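Local coordinates for O-methyltransferase, putative (Bacillus cereus, PDB 3DUW), which probably transfers a methyl group from S-adenosylmethionine to a hydroxyl oxygen of its substrate, and is caught here with the spent cofactor S-adenosyl-L-homocysteine bound, at residues A[119-123]-A[145-149]; A[150-154]-A[197-201]. One frame throughout, in Å; residues are numbered along the deposited sequence.

Contact 1: residues A[119-123]-A[145-149]; sequences ALDSL and NNPAY. With SAH (S-adenosyl-L-homocysteine), chain C.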
ATOM      1  N   ALA A 119      20.084  13.760  -9.789  1.00 11.06           N
ATOM      2  CA  ALA A 119      19.300  13.967  -8.579  1.00 10.38           C
ATOM      3  C   ALA A 119      20.095  14.510  -7.395  1.00 10.54           C
ATOM      4  O   ALA A 119      19.641  15.424  -6.715  1.00 11.35           O
ATOM      5  CB  ALA A 119      18.591  12.673  -8.187  1.00 10.53           C
ATOM      6  N   LEU A 120      21.283  13.966  -7.151  1.00 11.73           N
ATOM      7  CA  LEU A 120      22.079  14.441  -6.028  1.00 13.23           C
ATOM      8  C   LEU A 120      22.407  15.928  -6.142  1.00 13.15           C
ATOM      9  O   LEU A 120      22.451  16.632  -5.133  1.00 13.49           O
ATOM     10  CB  LEU A 120      23.359  13.612  -5.889  1.00 14.40           C
ATOM     11  CG  LEU A 120      23.143  12.155  -5.459  1.00 13.77           C
ATOM     12  CD1 LEU A 120      24.485  11.461  -5.332  1.00 15.22           C
ATOM     13  CD2 LEU A 120      22.394  12.104  -4.131  1.00 14.31           C
ATOM     14  N   ASP A 121      22.629  16.415  -7.363  1.00 14.02           N
ATOM     15  CA  ASP A 121      22.921  17.835  -7.551  1.00 14.55           C
ATOM     16  C   ASP A 121      21.669  18.672  -7.324  1.00 13.75           C
ATOM     17  O   ASP A 121      21.714  19.710  -6.667  1.00 15.77           O
ATOM     18  CB  ASP A 121      23.454  18.116  -8.960  1.00 16.08           C
ATOM     19  CG  ASP A 121      24.844  17.567  -9.178  1.00 16.66           C
ATOM     20  OD1 ASP A 121      25.691  17.724  -8.271  1.00 20.60           O
ATOM     21  OD2 ASP A 121      25.098  16.990 -10.255  1.00 19.48           O
ATOM     22  N   SER A 122      20.548  18.214  -7.873  1.00 13.44           N
ATOM     23  CA  SER A 122      19.291  18.932  -7.730  1.00 12.19           C
ATOM     24  C   SER A 122      18.797  18.962  -6.286  1.00 11.86           C
ATOM     25  O   SER A 122      18.209  19.949  -5.851  1.00 12.59           O
ATOM     26  CB  SER A 122      18.220  18.306  -8.630  1.00 12.81           C
ATOM     27  OG  SER A 122      18.553  18.467  -9.998  1.00 12.68           O
ATOM     28  N   LEU A 123      19.029  17.883  -5.545  1.00 12.90           N
ATOM     29  CA  LEU A 123      18.590  17.821  -4.156  1.00 13.93           C
ATOM     30  C   LEU A 123      19.299  18.879  -3.311  1.00 14.42           C
ATOM     31  O   LEU A 123      18.695  19.487  -2.426  1.00 14.99           O
ATOM     32  CB  LEU A 123      18.826  16.412  -3.597  1.00 12.10           C
ATOM     33  CG  LEU A 123      17.864  15.367  -4.184  1.00 12.41           C
ATOM     34  CD1 LEU A 123      18.384  13.964  -3.945  1.00 12.07           C
ATOM     35  CD2 LEU A 123      16.488  15.546  -3.565  1.00 11.99           C
ATOM     36  N   ASN A 145      21.738   4.383  -6.037  1.00  9.95           N
ATOM     37  CA  ASN A 145      21.860   5.579  -5.207  1.00 10.40           C
ATOM     38  C   ASN A 145      20.778   5.727  -4.141  1.00  8.83           C
ATOM     39  O   ASN A 145      20.669   6.779  -3.509  1.00  9.77           O
ATOM     40  CB  ASN A 145      21.880   6.832  -6.088  1.00 10.38           C
ATOM     41  CG  ASN A 145      23.289   7.290  -6.415  1.00 12.20           C
ATOM     42  OD1 ASN A 145      23.559   7.770  -7.519  1.00 13.26           O
ATOM     43  ND2 ASN A 145      24.193   7.157  -5.451  1.00 10.99           N
ATOM     44  N   ASN A 146      19.985   4.684  -3.928  1.00  8.84           N
ATOM     45  CA  ASN A 146      18.939   4.759  -2.918  1.00  8.30           C
ATOM     46  C   ASN A 146      19.441   5.161  -1.532  1.00  8.99           C
ATOM     47  O   ASN A 146      18.747   5.871  -0.810  1.00  9.26           O
ATOM     48  CB  ASN A 146      18.172   3.441  -2.846  1.00  9.25           C
ATOM     49  CG  ASN A 146      16.955   3.440  -3.747  1.00  8.51           C
ATOM     50  OD1 ASN A 146      16.977   4.009  -4.837  1.00  8.43           O
ATOM     51  ND2 ASN A 146      15.883   2.799  -3.296  1.00  9.83           N
ATOM     52  N   PRO A 147      20.648   4.714  -1.136  1.00  9.09           N
ATOM     53  CA  PRO A 147      21.127   5.114   0.194  1.00 10.34           C
ATOM     54  C   PRO A 147      21.198   6.638   0.318  1.00  9.66           C
ATOM     55  O   PRO A 147      20.709   7.221   1.285  1.00  9.99           O
ATOM     56  CB  PRO A 147      22.507   4.470   0.270  1.00 11.88           C
ATOM     57  CG  PRO A 147      22.335   3.229  -0.537  1.00 10.73           C
ATOM     58  CD  PRO A 147      21.549   3.714  -1.737  1.00  9.82           C
ATOM     59  N   ALA A 148      21.801   7.278  -0.679  1.00 10.01           N
ATOM     60  CA  ALA A 148      21.938   8.727  -0.685  1.00 10.26           C
ATOM     61  C   ALA A 148      20.583   9.416  -0.820  1.00  9.68           C
ATOM     62  O   ALA A 148      20.327  10.427  -0.162  1.00  9.52           O
ATOM     63  CB  ALA A 148      22.871   9.161  -1.821  1.00 10.12           C
ATOM     64  N   TYR A 149      19.709   8.875  -1.667  1.00  9.69           N
ATOM     65  CA  TYR A 149      18.392   9.480  -1.839  1.00  9.62           C
ATOM     66  C   TYR A 149      17.576   9.376  -0.557  1.00  9.28           C
ATOM     67  O   TYR A 149      16.804  10.276  -0.236  1.00 10.00           O
ATOM     68  CB  TYR A 149      17.638   8.830  -3.006  1.00  8.48           C
ATOM     69  CG  TYR A 149      18.321   9.003  -4.351  1.00  8.43           C
ATOM     70  CD1 TYR A 149      19.061  10.155  -4.640  1.00  8.89           C
ATOM     71  CD2 TYR A 149      18.226   8.020  -5.330  1.00  8.78           C
ATOM     72  CE1 TYR A 149      19.690  10.314  -5.866  1.00  9.52           C
ATOM     73  CE2 TYR A 149      18.850   8.172  -6.563  1.00 10.12           C
ATOM     74  CZ  TYR A 149      19.584   9.321  -6.822  1.00  9.59           C
ATOM     75  OH  TYR A 149      20.229   9.470  -8.027  1.00  9.93           O
TER
HETATM   76  N   SAH C 224       8.946   6.697 -11.822  1.00 11.93           N
HETATM   77  CA  SAH C 224       8.811   6.869 -13.315  1.00 10.12           C
HETATM   78  CB  SAH C 224       9.894   6.130 -14.029  1.00  9.75           C
HETATM   79  CG  SAH C 224      11.324   6.526 -13.746  1.00  8.77           C
HETATM   80  SD  SAH C 224      12.450   5.274 -14.501  1.00  8.66           S
HETATM   81  C   SAH C 224       7.438   6.252 -13.744  1.00  9.76           C
HETATM   82  O   SAH C 224       6.750   5.688 -12.888  1.00  9.82           O
HETATM   83  OXT SAH C 224       7.109   6.380 -14.977  1.00 12.97           O
HETATM   84  C5' SAH C 224      13.953   5.755 -13.751  1.00  9.29           C
HETATM   85  C4' SAH C 224      14.409   7.217 -14.227  1.00  8.72           C
HETATM   86  O4' SAH C 224      15.615   7.388 -13.485  1.00  9.36           O
HETATM   87  C3' SAH C 224      14.852   7.355 -15.676  1.00  8.29           C
HETATM   88  O3' SAH C 224      14.085   8.335 -16.380  1.00  8.39           O
HETATM   89  C2' SAH C 224      16.386   7.713 -15.536  1.00  9.79           C
HETATM   90  O2' SAH C 224      16.868   8.517 -16.603  1.00  8.87           O
HETATM   91  C1' SAH C 224      16.426   8.383 -14.178  1.00  8.67           C
HETATM   92  N9  SAH C 224      17.621   8.474 -13.574  1.00  9.34           N
HETATM   93  C8  SAH C 224      18.708   7.619 -13.503  1.00 10.28           C
HETATM   94  N7  SAH C 224      19.710   8.058 -12.809  1.00  9.37           N
HETATM   95  C5  SAH C 224      19.288   9.331 -12.352  1.00 10.11           C
HETATM   96  C6  SAH C 224      19.956  10.313 -11.533  1.00  9.79           C
HETATM   97  N6  SAH C 224      21.189  10.157 -11.035  1.00 12.54           N
HETATM   98  N1  SAH C 224      19.231  11.451 -11.287  1.00 11.81           N
HETATM   99  C2  SAH C 224      17.971  11.656 -11.773  1.00 10.36           C
HETATM  100  N3  SAH C 224      17.301  10.742 -12.560  1.00 11.06           N
HETATM  101  C4  SAH C 224      18.018   9.607 -12.808  1.00  8.92           C
HETATM  102  O   HOH W   1      22.128  11.547  -8.651  1.00 12.33           O
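Leu120 and Tyr149 reach across to each other through one water, which three groups grip. It accepts hydrogen bonds from Leu120 N (3.0 Å) and from N6 of the S-adenosyl-L-homocysteine adenine, and donates one to Tyr149 OH at 2.9 Å, lying at the edge of the phenol ring and in its plane. This is the adenine end of the cofactor pocket in a Rossmann-like methyltransferase, where the first turns of helices 119-128 and 146-155 lie side by side. Ala119 N, on the opening turn of its helix, needs no carbonyl partner and instead gives its hydrogen to adenine N1 at 2.9 Å, with an N-H...N angle of 159°. Together the direct bond and the water read both N1 and N6. Tyr149 OH has a second hydrogen bond, to Asp142 OD1, which helps fix the rotation of the phenol. Beneath this polar layer the packing is apolar. With CG anti to the carbonyl carbon (chi1 -62°), the ring leans toward helix 119-128, where the side chains of Leu120 and Leu123 cross that of Tyr149 at about a right angle. The small methyl of Ala119 suits the narrow place between adenine and ring: CB lies 3.5 Å from Tyr149 CE1. Farther from the cofactor the longer, branched Leu120 reaches across to the other helix, CD2 meeting both Tyr149 CE1 and, at 3.8 Å, the CB of Ala148.

Contact 2: residues A[150-154]-A[197-201]; sequences FEWAL and EPRVS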
ATOM      1  N   PHE A 150      17.747   8.281   0.178  1.00  9.86           N
ATOM      2  CA  PHE A 150      17.025   8.101   1.435  1.00  9.35           C
ATOM      3  C   PHE A 150      17.486   9.159   2.436  1.00 10.10           C
ATOM      4  O   PHE A 150      16.671   9.767   3.125  1.00 10.53           O
ATOM      5  CB  PHE A 150      17.269   6.701   2.009  1.00 11.41           C
ATOM      6  CG  PHE A 150      16.709   6.508   3.390  1.00 10.54           C
ATOM      7  CD1 PHE A 150      15.357   6.729   3.649  1.00 10.87           C
ATOM      8  CD2 PHE A 150      17.537   6.128   4.439  1.00 12.36           C
ATOM      9  CE1 PHE A 150      14.842   6.577   4.938  1.00  9.83           C
ATOM     10  CE2 PHE A 150      17.033   5.972   5.729  1.00 12.81           C
ATOM     11  CZ  PHE A 150      15.681   6.198   5.981  1.00 11.92           C
ATOM     12  N   GLU A 151      18.794   9.386   2.506  1.00 10.84           N
ATOM     13  CA  GLU A 151      19.317  10.385   3.427  1.00 11.08           C
ATOM     14  C   GLU A 151      18.795  11.771   3.062  1.00 10.98           C
ATOM     15  O   GLU A 151      18.453  12.564   3.941  1.00 11.86           O
ATOM     16  CB  GLU A 151      20.846  10.364   3.428  1.00 13.79           C
ATOM     17  CG  GLU A 151      21.431   9.123   4.084  1.00 13.41           C
ATOM     18  CD  GLU A 151      21.030   8.990   5.544  1.00 14.34           C
ATOM     19  OE1 GLU A 151      21.194   9.973   6.292  1.00 14.76           O
ATOM     20  OE2 GLU A 151      20.552   7.906   5.944  1.00 15.13           O
ATOM     21  N   TRP A 152      18.725  12.065   1.765  1.00 11.19           N
ATOM     22  CA  TRP A 152      18.208  13.356   1.322  1.00 11.49           C
ATOM     23  C   TRP A 152      16.717  13.452   1.625  1.00 11.41           C
ATOM     24  O   TRP A 152      16.216  14.511   2.009  1.00 12.49           O
ATOM     25  CB  TRP A 152      18.439  13.553  -0.178  1.00 12.09           C
ATOM     26  CG  TRP A 152      19.730  14.233  -0.486  1.00 13.55           C
ATOM     27  CD1 TRP A 152      20.808  13.697  -1.121  1.00 13.71           C
ATOM     28  CD2 TRP A 152      20.083  15.582  -0.159  1.00 13.87           C
ATOM     29  NE1 TRP A 152      21.817  14.629  -1.214  1.00 14.02           N
ATOM     30  CE2 TRP A 152      21.398  15.794  -0.630  1.00 13.36           C
ATOM     31  CE3 TRP A 152      19.418  16.631   0.486  1.00 15.84           C
ATOM     32  CZ2 TRP A 152      22.062  17.017  -0.475  1.00 14.74           C
ATOM     33  CZ3 TRP A 152      20.079  17.848   0.639  1.00 16.93           C
ATOM     34  CH2 TRP A 152      21.388  18.028   0.159  1.00 17.09           C
ATOM     35  N   ALA A 153      16.004  12.344   1.450  1.00 11.61           N
ATOM     36  CA  ALA A 153      14.571  12.324   1.719  1.00 12.16           C
ATOM     37  C   ALA A 153      14.321  12.685   3.177  1.00 11.93           C
ATOM     38  O   ALA A 153      13.457  13.501   3.488  1.00 12.40           O
ATOM     39  CB  ALA A 153      13.997  10.945   1.414  1.00 11.54           C
ATOM     40  N   LEU A 154      15.088  12.071   4.072  1.00 13.37           N
ATOM     41  CA  LEU A 154      14.955  12.327   5.499  1.00 15.26           C
ATOM     42  C   LEU A 154      15.256  13.793   5.790  1.00 13.95           C
ATOM     43  O   LEU A 154      14.552  14.449   6.560  1.00 15.15           O
ATOM     44  CB  LEU A 154      15.935  11.451   6.279  1.00 15.90           C
ATOM     45  CG  LEU A 154      15.395  10.593   7.425  1.00 19.72           C
ATOM     46  CD1 LEU A 154      16.565  10.123   8.277  1.00 18.50           C
ATOM     47  CD2 LEU A 154      14.411  11.385   8.265  1.00 17.67           C
ATOM     48  N   GLU A 197      18.068   4.110  10.970  1.00 14.47           N
ATOM     49  CA  GLU A 197      17.489   5.425  11.250  1.00 13.59           C
ATOM     50  C   GLU A 197      16.268   5.289  12.164  1.00 13.77           C
ATOM     51  O   GLU A 197      15.192   4.881  11.729  1.00 12.69           O
ATOM     52  CB  GLU A 197      17.093   6.120   9.940  1.00 12.52           C
ATOM     53  CG  GLU A 197      18.278   6.544   9.069  1.00 16.84           C
ATOM     54  CD  GLU A 197      18.889   7.880   9.479  1.00 18.71           C
ATOM     55  OE1 GLU A 197      18.666   8.327  10.623  1.00 17.69           O
ATOM     56  OE2 GLU A 197      19.611   8.479   8.652  1.00 20.37           O
ATOM     57  N   PRO A 198      16.420   5.637  13.451  1.00 14.31           N
ATOM     58  CA  PRO A 198      15.315   5.543  14.411  1.00 14.40           C
ATOM     59  C   PRO A 198      14.101   6.397  14.053  1.00 13.72           C
ATOM     60  O   PRO A 198      12.990   6.121  14.495  1.00 14.47           O
ATOM     61  CB  PRO A 198      15.959   5.990  15.722  1.00 15.20           C
ATOM     62  CG  PRO A 198      17.388   5.604  15.548  1.00 18.31           C
ATOM     63  CD  PRO A 198      17.664   6.033  14.132  1.00 14.82           C
ATOM     64  N   ARG A 199      14.314   7.435  13.254  1.00 13.06           N
ATOM     65  CA  ARG A 199      13.224   8.323  12.875  1.00 13.67           C
ATOM     66  C   ARG A 199      12.356   7.787  11.739  1.00 13.07           C
ATOM     67  O   ARG A 199      11.407   8.447  11.325  1.00 12.98           O
ATOM     68  CB  ARG A 199      13.789   9.692  12.497  1.00 15.56           C
ATOM     69  CG  ARG A 199      14.891   9.624  11.461  1.00 20.32           C
ATOM     70  CD  ARG A 199      15.684  10.919  11.393  1.00 20.94           C
ATOM     71  NE  ARG A 199      14.839  12.078  11.120  1.00 23.20           N
ATOM     72  CZ  ARG A 199      15.300  13.254  10.707  1.00 21.38           C
ATOM     73  NH1 ARG A 199      16.601  13.428  10.517  1.00 22.92           N
ATOM     74  NH2 ARG A 199      14.460  14.254  10.480  1.00 22.96           N
ATOM     75  N   VAL A 200      12.666   6.590  11.247  1.00 11.37           N
ATOM     76  CA  VAL A 200      11.894   6.012  10.148  1.00 12.70           C
ATOM     77  C   VAL A 200      11.453   4.575  10.416  1.00 13.66           C
ATOM     78  O   VAL A 200      12.265   3.726  10.786  1.00 15.29           O
ATOM     79  CB  VAL A 200      12.708   6.034   8.829  1.00 13.34           C
ATOM     80  CG1 VAL A 200      11.887   5.444   7.689  1.00 13.94           C
ATOM     81  CG2 VAL A 200      13.123   7.455   8.495  1.00 13.71           C
ATOM     82  N   SER A 201      10.161   4.315  10.234  1.00 11.80           N
ATOM     83  CA  SER A 201       9.591   2.984  10.421  1.00 12.18           C
ATOM     84  C   SER A 201       9.063   2.559   9.056  1.00 10.19           C
ATOM     85  O   SER A 201       8.376   3.330   8.385  1.00  9.94           O
ATOM     86  CB  SER A 201       8.454   3.022  11.443  1.00 14.60           C
ATOM     87  OG  SER A 201       7.418   3.891  11.026  1.00 22.21           O
TER
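Leu154 and Arg199 come at each other from opposite directions, the methyl CD2 lying over one face of the guanidinium, off toward its rim. The spacing is tight enough (CD2 to Arg199 CZ 3.2 Å) that the exact placing of these side chains is doubtful. In this Rossmann-like fold the contact joins helix 146-155 to the type I turn from Glu197 to Val200, which leads into strand 200-209, outermost in the sheet of this chain. Arginine suits this exposed turn because its CG and CD can meet the leucine methyls while its charge stays at the surface. Deeper in, Phe150, with CG anti to the backbone N (chi1 172°), aims its ring at the strand; Val200 CG2 meets the ring edge near its plane, 3.8 Å from CZ. Ile194 of helix 182-196 packs against both residues. Glu197 slides past Phe150 in the other direction; its carboxylate plane stands 76° from the ring, and it is CG that touches CE2, at 3.6 Å. The bend at its chi2 leads the carboxylate to that of Glu151, and the two groups lie nearly coplanar. Such proximity of acids would probably raise the pKa of one of them: Glu197 OE2 is only 2.9 Å from Glu151 OE2.

Contact 1 closes before contact 2 opens along the chain, and their centres are 13 Å apart. Helix 146-155 joins them: its first turn serves contact 1, the following residues contact 2. On one flank it meets helix 119-128 beside the adenine; on the other it meets the turn between helix 182-196 and strand 200-209. The two contacts also touch, since the Trp152 indole lies against Leu120 and Leu123, with Leu123 CD1 3.7 Å from Trp152 CG. A single helix thus ties the cofactor-binding part of the Rossmann-like fold to the antiparallel end of its sheet, where strand 200-209 pairs with 214-221.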